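Local coordinates for protein uracil-DNA glycosylase (Sulfolobus tokodaii str. 7, PDB 4ZBY) that belongs to the uracil-DNA glycosylase superfamily, folding around a central mixed beta-sheet flanked by helices and holding an iron/sulfur cluster and a uracil, at residues A[4-7]-A[8-12]; A[124-127]-A[128-132]; A[180-183]-A[184-187]. All coordinates share one frame; numbering follows the deposited sequence.

Contact 1. Residues A[4-7]-A[8-12]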
# COMPACT_ATOMS: atom_id res chain seq x y z
N LEU A 4 6.03 12.50 -8.60
CA LEU A 4 4.96 12.23 -7.64
C LEU A 4 3.96 13.39 -7.65
O LEU A 4 2.75 13.20 -7.47
CB LEU A 4 5.53 11.99 -6.25
CG LEU A 4 6.36 10.72 -6.10
CD1 LEU A 4 6.81 10.58 -4.65
CD2 LEU A 4 5.55 9.48 -6.53
N GLU A 5 4.48 14.59 -7.87
CA GLU A 5 3.64 15.77 -7.95
C GLU A 5 2.66 15.69 -9.11
O GLU A 5 1.49 16.05 -8.95
CB GLU A 5 4.51 17.03 -8.10
CG GLU A 5 5.35 17.34 -6.86
CD GLU A 5 6.81 16.86 -6.95
OE1 GLU A 5 7.05 15.71 -7.40
OE2 GLU A 5 7.73 17.63 -6.56
N LYS A 6 3.13 15.22 -10.26
CA LYS A 6 2.29 15.11 -11.45
C LYS A 6 1.22 14.06 -11.23
O LYS A 6 0.04 14.26 -11.55
CB LYS A 6 3.15 14.76 -12.67
CG LYS A 6 2.43 14.63 -14.00
CD LYS A 6 3.46 14.25 -15.08
CE LYS A 6 2.90 14.29 -16.49
NZ LYS A 6 4.01 14.20 -17.49
N ILE A 7 1.64 12.94 -10.68
CA ILE A 7 0.70 11.86 -10.37
C ILE A 7 -0.38 12.34 -9.41
O ILE A 7 -1.59 12.07 -9.60
CB ILE A 7 1.46 10.66 -9.80
CG1 ILE A 7 2.44 10.12 -10.84
CG2 ILE A 7 0.45 9.59 -9.30
CD1 ILE A 7 3.49 9.19 -10.24
N LYS A 8 0.02 13.05 -8.36
CA LYS A 8 -0.94 13.59 -7.40
C LYS A 8 -1.99 14.48 -8.07
O LYS A 8 -3.20 14.35 -7.82
CB LYS A 8 -0.21 14.36 -6.29
CG LYS A 8 -1.15 15.09 -5.35
CD LYS A 8 -0.56 15.21 -3.96
CE LYS A 8 -1.21 16.34 -3.17
NZ LYS A 8 -0.76 16.31 -1.74
N GLU A 9 -1.54 15.39 -8.94
CA GLU A 9 -2.45 16.27 -9.66
C GLU A 9 -3.44 15.51 -10.52
O GLU A 9 -4.62 15.86 -10.57
CB GLU A 9 -1.66 17.23 -10.53
CG GLU A 9 -0.93 18.24 -9.69
CD GLU A 9 -1.84 18.87 -8.65
OE1 GLU A 9 -2.78 19.60 -9.06
OE2 GLU A 9 -1.64 18.60 -7.44
N GLU A 10 -2.94 14.49 -11.21
CA GLU A 10 -3.77 13.70 -12.10
C GLU A 10 -4.81 12.94 -11.32
O GLU A 10 -5.97 12.90 -11.74
CB GLU A 10 -2.92 12.71 -12.91
CG GLU A 10 -2.00 13.40 -13.91
CD GLU A 10 -1.25 12.40 -14.76
OE1 GLU A 10 -1.74 11.26 -14.89
OE2 GLU A 10 -0.17 12.77 -15.30
N VAL A 11 -4.40 12.32 -10.21
CA VAL A 11 -5.33 11.53 -9.39
C VAL A 11 -6.44 12.42 -8.83
O VAL A 11 -7.61 12.06 -8.86
CB VAL A 11 -4.60 10.82 -8.25
CG1 VAL A 11 -5.60 10.33 -7.17
CG2 VAL A 11 -3.79 9.65 -8.80
N ILE A 12 -6.07 13.60 -8.34
CA ILE A 12 -7.04 14.48 -7.69
C ILE A 12 -8.17 14.89 -8.63
O ILE A 12 -9.31 15.10 -8.20
CB ILE A 12 -6.33 15.70 -7.11
CG1 ILE A 12 -5.65 15.28 -5.79
CG2 ILE A 12 -7.29 16.86 -6.91
CD1 ILE A 12 -4.73 16.36 -5.24
O HOH W 1 0.99 17.98 -7.09
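Lys8, Glu9, Glu10 and Val11 each give their amide hydrogen to the carbonyl four residues back, Leu4 to Ile7 in turn, and 4-12 forms one short alpha-helix; the bond from Val11 N to Ile7 O is 2.9 Å long. Lys6 and Glu10, one turn apart, meet through the glutamate's oxygen and the lysine's methylenes, not through their opposite charges. Glu10 OE2 comes across the extended lysine chain, 3.5 Å from Lys6 CG and almost as close to CE, whereas Lys6 NZ stays 4.9 Å from that oxygen and bonds instead to Met1 O. The other carboxylate oxygen, OE1, forms a salt bridge with Arg108 of helix 96-113. This N-terminal helix thus lies against helix 96-113 beside the iron/sulfur cluster, which Val11 touches. On the same buried side Ile7 and Val11 sit in i, i+4 spacing, their CG2 methyls 4.3 Å apart, with Ile7 packed on Arg108 and Ile112, and Val11 on Tyr105. At the solvent side the Glu9 chain folds about its CB-CG bond (chi2 -49°), which leaves OE2 beside the helix, facing a water. That water donates to both Glu9 OE2 and Glu5 O, each 2.7 Å away, and the Glu5 carbonyl therefore receives this water as well as Glu9 N.

Contact 2. Residues A[124-127]-A[128-132]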
# COMPACT_ATOMS: atom_id res chain seq x y z
N HIS A 124 -5.62 -7.60 -2.00
CA HIS A 124 -5.73 -6.93 -3.28
C HIS A 124 -4.39 -6.37 -3.73
O HIS A 124 -3.99 -6.55 -4.88
CB HIS A 124 -6.77 -5.81 -3.21
CG HIS A 124 -8.17 -6.32 -3.04
ND1 HIS A 124 -8.78 -6.43 -1.81
CD2 HIS A 124 -9.05 -6.80 -3.94
CE1 HIS A 124 -9.99 -6.93 -1.96
NE2 HIS A 124 -10.18 -7.16 -3.25
N SER A 125 -3.73 -5.68 -2.83
CA SER A 125 -2.46 -5.06 -3.19
C SER A 125 -1.41 -6.15 -3.41
O SER A 125 -0.58 -6.06 -4.32
CB SER A 125 -2.00 -4.06 -2.11
OG SER A 125 -1.77 -4.75 -0.90
N THR A 126 -1.46 -7.20 -2.58
CA THR A 126 -0.52 -8.30 -2.73
C THR A 126 -0.72 -9.00 -4.07
O THR A 126 0.23 -9.24 -4.81
CB THR A 126 -0.65 -9.34 -1.59
OG1 THR A 126 -0.37 -8.69 -0.34
CG2 THR A 126 0.35 -10.50 -1.77
N LYS A 127 -1.97 -9.32 -4.40
CA LYS A 127 -2.24 -9.94 -5.68
C LYS A 127 -1.78 -9.07 -6.86
O LYS A 127 -1.22 -9.59 -7.83
CB LYS A 127 -3.74 -10.26 -5.80
CG LYS A 127 -4.14 -10.98 -7.08
CD LYS A 127 -5.63 -11.32 -7.02
CE LYS A 127 -6.00 -12.42 -8.01
NZ LYS A 127 -5.76 -11.97 -9.41
N TYR A 128 -2.00 -7.76 -6.76
CA TYR A 128 -1.61 -6.85 -7.83
C TYR A 128 -0.09 -6.85 -8.02
O TYR A 128 0.43 -7.04 -9.13
CB TYR A 128 -2.08 -5.39 -7.57
CG TYR A 128 -1.56 -4.52 -8.69
CD1 TYR A 128 -0.44 -3.71 -8.51
CD2 TYR A 128 -2.11 -4.60 -9.96
CE1 TYR A 128 0.09 -2.98 -9.58
CE2 TYR A 128 -1.60 -3.88 -11.01
CZ TYR A 128 -0.50 -3.08 -10.82
OH TYR A 128 -0.02 -2.36 -11.90
N ILE A 129 0.63 -6.64 -6.92
CA ILE A 129 2.09 -6.54 -7.01
C ILE A 129 2.67 -7.90 -7.43
O ILE A 129 3.58 -7.94 -8.25
CB ILE A 129 2.74 -6.06 -5.68
CG1 ILE A 129 2.35 -4.59 -5.41
CG2 ILE A 129 4.27 -6.25 -5.72
CD1 ILE A 129 2.84 -3.59 -6.45
N PHE A 130 2.12 -9.00 -6.92
CA PHE A 130 2.58 -10.33 -7.36
C PHE A 130 2.41 -10.49 -8.86
O PHE A 130 3.23 -11.16 -9.51
CB PHE A 130 1.84 -11.45 -6.62
CG PHE A 130 2.50 -11.85 -5.34
CD1 PHE A 130 2.52 -13.18 -4.94
CD2 PHE A 130 3.11 -10.90 -4.53
CE1 PHE A 130 3.13 -13.55 -3.74
CE2 PHE A 130 3.72 -11.26 -3.34
CZ PHE A 130 3.75 -12.58 -2.95
N SER A 131 1.36 -9.90 -9.43
CA SER A 131 1.14 -10.00 -10.87
C SER A 131 2.21 -9.23 -11.66
O SER A 131 2.66 -9.71 -12.70
CB SER A 131 -0.28 -9.54 -11.26
OG SER A 131 -0.42 -8.11 -11.23
N LYS A 132 2.63 -8.08 -11.14
CA LYS A 132 3.72 -7.32 -11.75
C LYS A 132 5.06 -8.06 -11.62
O LYS A 132 5.90 -7.98 -12.51
CB LYS A 132 3.83 -5.93 -11.12
CG LYS A 132 2.65 -5.02 -11.37
CD LYS A 132 2.46 -4.72 -12.86
CE LYS A 132 1.14 -5.28 -13.38
NZ LYS A 132 0.62 -4.52 -14.55
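Thr126 and Phe130, a turn apart, and Tyr128 between them carry this stretch of helix 123-133. The threonine methyl and the phenylalanine ring leave the helix in the same direction. That methyl, CG2, sits over one face of the Phe130 ring in a CH-pi contact, 4.0 Å from the ring centroid and 20° off the normal, displaced toward the CD2-CE2 rim. With OG1 beside the backbone N (chi1 -61°), CG2 takes the branch anti to that nitrogen and meets the ring, while OG1 bonds to Thr120 OG1 and Gly122 O. The backbone adds to this: Phe130 N bonds to Thr126 O at 2.8 Å, and ring atom CD2 of Phe130 comes within 3.3 Å of that same oxygen. Phe130 also meets Tyr148 edge-to-face.

Tyr128 leaves the helix on another side. Its CB rests 3.5 Å from His124 O, the acceptor of its own amide, while the ring runs out among Ile99, Ser103 and Leu106 of helix 96-113 and its OH bonds to Asp107. The carbonyl of Tyr128 takes two donors, Lys132 N and Ser131 OG.

The helix packs on strand 155-162 and against helices 96-113 and 140-143, and on this buried side Thr126 CG2, Ile129 and Phe130 supply the apolar carbon. Ser125 OG bonds to Val40 O, so the three buried hydroxyls of Ser125, Thr126 and Tyr128 each have a partner, and polar groups enter the interior with their hydrogen bonds provided for.

Contact 3. Residues A[180-183]-A[184-187]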
# COMPACT_ATOMS: atom_id res chain seq x y z
N GLU A 180 4.18 -9.25 14.39
CA GLU A 180 5.35 -10.07 14.14
C GLU A 180 5.84 -9.86 12.71
O GLU A 180 7.04 -9.83 12.46
CB GLU A 180 5.03 -11.55 14.38
CG GLU A 180 4.80 -11.87 15.85
CD GLU A 180 6.00 -11.51 16.71
OE1 GLU A 180 7.09 -12.06 16.47
OE2 GLU A 180 5.85 -10.66 17.62
N ASP A 181 4.90 -9.70 11.78
CA ASP A 181 5.25 -9.40 10.39
C ASP A 181 5.97 -8.05 10.33
O ASP A 181 6.94 -7.92 9.60
CB ASP A 181 4.03 -9.36 9.48
CG ASP A 181 3.61 -10.74 9.01
OD1 ASP A 181 4.33 -11.70 9.30
OD2 ASP A 181 2.55 -10.85 8.36
N PHE A 182 5.54 -7.08 11.13
CA PHE A 182 6.20 -5.77 11.11
C PHE A 182 7.59 -5.85 11.75
O PHE A 182 8.50 -5.14 11.32
CB PHE A 182 5.34 -4.69 11.77
CG PHE A 182 4.46 -3.95 10.79
CD1 PHE A 182 3.54 -4.62 10.02
CD2 PHE A 182 4.58 -2.58 10.64
CE1 PHE A 182 2.74 -3.95 9.11
CE2 PHE A 182 3.78 -1.89 9.71
CZ PHE A 182 2.87 -2.57 8.95
N LYS A 183 7.77 -6.73 12.74
CA LYS A 183 9.09 -6.98 13.32
C LYS A 183 10.05 -7.51 12.25
O LYS A 183 11.22 -7.14 12.20
CB LYS A 183 9.02 -7.97 14.49
CG LYS A 183 8.32 -7.43 15.74
CD LYS A 183 8.31 -8.47 16.87
CE LYS A 183 7.61 -7.94 18.13
NZ LYS A 183 7.49 -8.97 19.20
N LYS A 184 9.54 -8.40 11.39
CA LYS A 184 10.35 -8.94 10.31
C LYS A 184 10.68 -7.87 9.29
O LYS A 184 11.79 -7.86 8.75
CB LYS A 184 9.64 -10.13 9.63
CG LYS A 184 9.55 -11.35 10.54
CD LYS A 184 8.71 -12.44 9.87
CE LYS A 184 8.91 -13.79 10.55
NZ LYS A 184 8.41 -13.78 11.94
N ILE A 185 9.71 -6.99 9.02
CA ILE A 185 9.92 -5.87 8.11
C ILE A 185 10.99 -4.95 8.71
O ILE A 185 11.86 -4.50 7.96
CB ILE A 185 8.62 -5.11 7.83
CG1 ILE A 185 7.71 -6.03 7.00
CG2 ILE A 185 8.89 -3.77 7.10
CD1 ILE A 185 6.24 -5.59 6.97
N ARG A 186 10.97 -4.74 10.02
CA ARG A 186 12.01 -3.88 10.61
C ARG A 186 13.38 -4.49 10.37
O ARG A 186 14.32 -3.79 9.99
CB ARG A 186 11.81 -3.65 12.10
CG ARG A 186 12.83 -2.61 12.64
CD ARG A 186 13.09 -2.70 14.11
NE ARG A 186 14.09 -1.71 14.52
CZ ARG A 186 15.31 -1.98 14.98
NH1 ARG A 186 16.10 -0.97 15.30
NH2 ARG A 186 15.73 -3.24 15.13
N GLU A 187 13.51 -5.79 10.59
CA GLU A 187 14.81 -6.44 10.42
C GLU A 187 15.27 -6.29 8.96
O GLU A 187 16.42 -5.96 8.71
CB GLU A 187 14.75 -7.91 10.83
CG GLU A 187 16.09 -8.60 10.75
CD GLU A 187 16.12 -9.92 11.50
OE1 GLU A 187 15.10 -10.28 12.13
OE2 GLU A 187 17.17 -10.61 11.47
O HOH W 2 5.46 -13.20 11.18
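Phe182 and Ile185 make the apolar part of this helical stretch. The two side chains extend together, and the delta methyl of Ile185 sits over one face of the phenylalanine ring, offset toward its rim, with CD1 of Ile185 4.2 Å from CD1 of Phe182. That methyl also lies 3.6 Å from Asp181 O, so the isoleucine packs on backbone as well as ring. Beyond the pair, Phe182 meets Leu63, Met66, Ile70 and Leu71 of helix 58-71, while Ile185 rests on Phe160.

Main-chain hydrogen bonds join Lys184, Ile185, Arg186 and Glu187 to the carbonyls of Glu180, Asp181, Phe182 and Lys183; Arg186 N to Phe182 O, at 2.8 Å, is the shortest of the four.

Among the charged groups, Lys183, Lys184 and Glu180 lie toward solvent. In the conformers modelled here Lys183 NZ can bridge to Glu180 OE2, but both side chains have a second conformer and the link is doubtful. Asp181 is a buried carboxylate whose charge is met by Arg144, in a salt bridge to OD1. Lys184 reaches the same oxygen through water: its chain turns at the last torsion (chi4 65°), and NZ donates over 3.1 Å to a water that in turn gives a hydrogen to Asp181 OD1 at 2.7 Å.

The result is an amphipathic helix, 172-190, with an apolar face turned to helix 58-71 and strand 155-162, one of the helices flanking the sheet in this alpha/beta fold.

How the contacts relate
The three contacts follow one another along the chain and none touches another; each is a turn-to-turn contact inside its own helix. Contacts 1 and 3 lie on opposite sides of the chain's centre, their centres about 31 Å apart. Contact 2 is the most central, its centre about 22 Å from that of contact 1 and about 20 Å from that of contact 3. Helix 96-113 links the first two, taking Ile7 and Val11 as well as Tyr128, while strand 155-162 meets side chains of both contacts 2 and 3. Contact 1 borders the iron/sulfur cluster, whereas the side chain of Ser125 in contact 2 comes within about 7 Å of the bound uracil.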